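Local structure of SmhB (Serratia marcescens, 6ZZH) at residues Arg164-Ile169 with Ser238-Leu243. The protein is probably one component of a multipart alpha-helical pore-forming toxin, related to the Bacillus haemolytic enterotoxin HBL. Sequence-based numbering, arbitrary orientation.
Sequences RDIDGI and SAREKL
Ile-169 meets Ala-239, Arg-240 and Leu-243 where two antiparallel helices pack side by side. These helices, 156-185 and 230-245, flank in sequence three strands of the chain's small mixed sheet, an arrangement consistent with the helix-rich HBL family. The segment axes run at 176° and lie 9.9 Å apart. Ile-169 and Leu-243 contribute about equally, and Ile-169 reaches three residues of 238-243. Its CB sits 3.8 Å from CD1 of Leu-243. CG1 stands anti to the backbone N (chi1 -156°), which directs this longer branch over Ala-239. At the tip, CD1 of Ile-169 closes to 3.6 Å from CB of Ala-239. The short branch, CG2, touches both CB of Arg-240 and CD1 of Leu-243. Ile-166 approaches one turn earlier. Its CD1 touches CB of Leu-243 and also CG of Arg-240, whose side chain it crosses at about a right angle. The side chain of Arg-240 meets the other segment through CB and CG. Its NH1 is hydrogen-bonded to the carbonyl oxygen of Gly-214. No hydrogen bond links the two segments. Beyond them, Asp-165 forms a salt bridge through OD2 to Arg-247, which also binds the carbonyl oxygen of Leu-243. CD1 of Leu-243 lies 4.0 Å from O of Asp-165.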
loop_
_atom_site.group_PDB
_atom_site.type_symbol
_atom_site.label_atom_id
_atom_site.label_comp_id
_atom_site.label_asym_id
_atom_site.label_seq_id
_atom_site.Cartn_x
_atom_site.Cartn_y
_atom_site.Cartn_z
ATOM N N ARG A 164 -19.766 9.266 -6.338
ATOM C CA ARG A 164 -18.816 10.345 -5.939
ATOM C C ARG A 164 -18.724 10.423 -4.410
ATOM O O ARG A 164 -17.647 10.638 -3.907
ATOM C CB ARG A 164 -19.245 11.673 -6.546
ATOM C CG ARG A 164 -19.244 11.622 -8.056
ATOM C CD ARG A 164 -19.719 12.928 -8.638
ATOM N NE ARG A 164 -21.144 13.036 -9.037
ATOM C CZ ARG A 164 -22.126 13.717 -8.409
ATOM N NH1 ARG A 164 -21.909 14.408 -7.290
ATOM N NH2 ARG A 164 -23.346 13.703 -8.929
ATOM N N ASP A 165 -19.835 10.277 -3.710
ATOM C CA ASP A 165 -19.842 10.319 -2.231
ATOM C C ASP A 165 -18.938 9.207 -1.724
ATOM O O ASP A 165 -18.118 9.506 -0.839
ATOM C CB ASP A 165 -21.261 10.245 -1.673
ATOM C CG ASP A 165 -22.040 11.551 -1.877
ATOM O OD1 ASP A 165 -21.462 12.517 -2.398
ATOM O OD2 ASP A 165 -23.239 11.590 -1.534
ATOM N N ILE A 166 -19.042 7.995 -2.287
ATOM C CA ILE A 166 -18.174 6.880 -1.815
ATOM C C ILE A 166 -16.704 7.195 -2.152
ATOM O O ILE A 166 -15.867 6.978 -1.289
ATOM C CB ILE A 166 -18.662 5.518 -2.334
ATOM C CG1 ILE A 166 -20.075 5.234 -1.844
ATOM C CG2 ILE A 166 -17.701 4.416 -1.927
ATOM C CD1 ILE A 166 -20.215 5.149 -0.351
ATOM N N ASP A 167 -16.401 7.736 -3.332
ATOM C CA ASP A 167 -15.019 8.159 -3.678
ATOM C C ASP A 167 -14.537 9.134 -2.589
ATOM O O ASP A 167 -13.361 9.074 -2.140
ATOM C CB ASP A 167 -14.965 8.904 -5.025
ATOM C CG ASP A 167 -15.172 8.096 -6.301
ATOM O OD1 ASP A 167 -15.223 6.836 -6.232
ATOM O OD2 ASP A 167 -15.315 8.740 -7.368
ATOM N N GLY A 168 -15.401 10.071 -2.198
ATOM C CA GLY A 168 -15.003 11.121 -1.249
ATOM C C GLY A 168 -14.680 10.542 0.113
ATOM O O GLY A 168 -13.597 10.840 0.635
ATOM N N ILE A 169 -15.543 9.668 0.637
ATOM C CA ILE A 169 -15.281 9.043 1.964
ATOM C C ILE A 169 -14.065 8.101 1.861
ATOM O O ILE A 169 -13.330 7.999 2.883
ATOM C CB ILE A 169 -16.516 8.385 2.595
ATOM C CG1 ILE A 169 -16.349 8.302 4.114
ATOM C CG2 ILE A 169 -16.850 7.028 1.990
ATOM C CD1 ILE A 169 -16.305 9.671 4.800
ATOM N N SER A 238 -17.637 4.116 9.613
ATOM C CA SER A 238 -19.072 4.297 9.935
ATOM C C SER A 238 -19.736 5.272 8.954
ATOM O O SER A 238 -20.905 5.082 8.637
ATOM C CB SER A 238 -19.243 4.701 11.393
ATOM O OG SER A 238 -18.883 3.579 12.200
ATOM N N ALA A 239 -19.011 6.295 8.529
ATOM C CA ALA A 239 -19.481 7.313 7.565
ATOM C C ALA A 239 -19.810 6.632 6.236
ATOM O O ALA A 239 -20.874 6.912 5.675
ATOM C CB ALA A 239 -18.428 8.377 7.409
ATOM N N ARG A 240 -18.948 5.730 5.769
ATOM C CA ARG A 240 -19.191 5.027 4.478
ATOM C C ARG A 240 -20.479 4.236 4.633
ATOM O O ARG A 240 -21.367 4.346 3.771
ATOM C CB ARG A 240 -18.052 4.089 4.091
ATOM C CG ARG A 240 -18.312 3.310 2.811
ATOM C CD ARG A 240 -17.106 2.521 2.313
ATOM N NE ARG A 240 -16.557 1.655 3.352
ATOM C CZ ARG A 240 -15.359 1.097 3.325
ATOM N NH1 ARG A 240 -14.564 1.309 2.304
ATOM N NH2 ARG A 240 -14.959 0.309 4.301
ATOM N N GLU A 241 -20.593 3.516 5.742
ATOM C CA GLU A 241 -21.774 2.673 6.028
ATOM C C GLU A 241 -23.040 3.549 6.016
ATOM O O GLU A 241 -24.105 3.112 5.481
ATOM C CB GLU A 241 -21.553 1.955 7.354
ATOM C CG GLU A 241 -22.596 0.937 7.569
ATOM C CD GLU A 241 -22.238 -0.154 8.556
ATOM O OE1 GLU A 241 -21.277 -0.901 8.279
ATOM O OE2 GLU A 241 -22.915 -0.236 9.578
ATOM N N LYS A 242 -22.906 4.763 6.541
ATOM C CA LYS A 242 -23.985 5.775 6.617
ATOM C C LYS A 242 -24.384 6.234 5.217
ATOM O O LYS A 242 -25.595 6.411 4.949
ATOM C CB LYS A 242 -23.469 7.003 7.379
ATOM C CG LYS A 242 -24.521 8.026 7.745
ATOM C CD LYS A 242 -25.294 7.565 8.960
ATOM C CE LYS A 242 -26.461 8.437 9.365
ATOM N NZ LYS A 242 -27.313 8.736 8.195
ATOM N N LEU A 243 -23.392 6.523 4.388
ATOM C CA LEU A 243 -23.639 7.060 3.026
ATOM C C LEU A 243 -24.419 6.025 2.217
ATOM O O LEU A 243 -25.314 6.446 1.432
ATOM C CB LEU A 243 -22.303 7.432 2.393
ATOM C CG LEU A 243 -21.696 8.714 2.951
ATOM C CD1 LEU A 243 -20.279 8.909 2.472
ATOM C CD2 LEU A 243 -22.561 9.917 2.584
#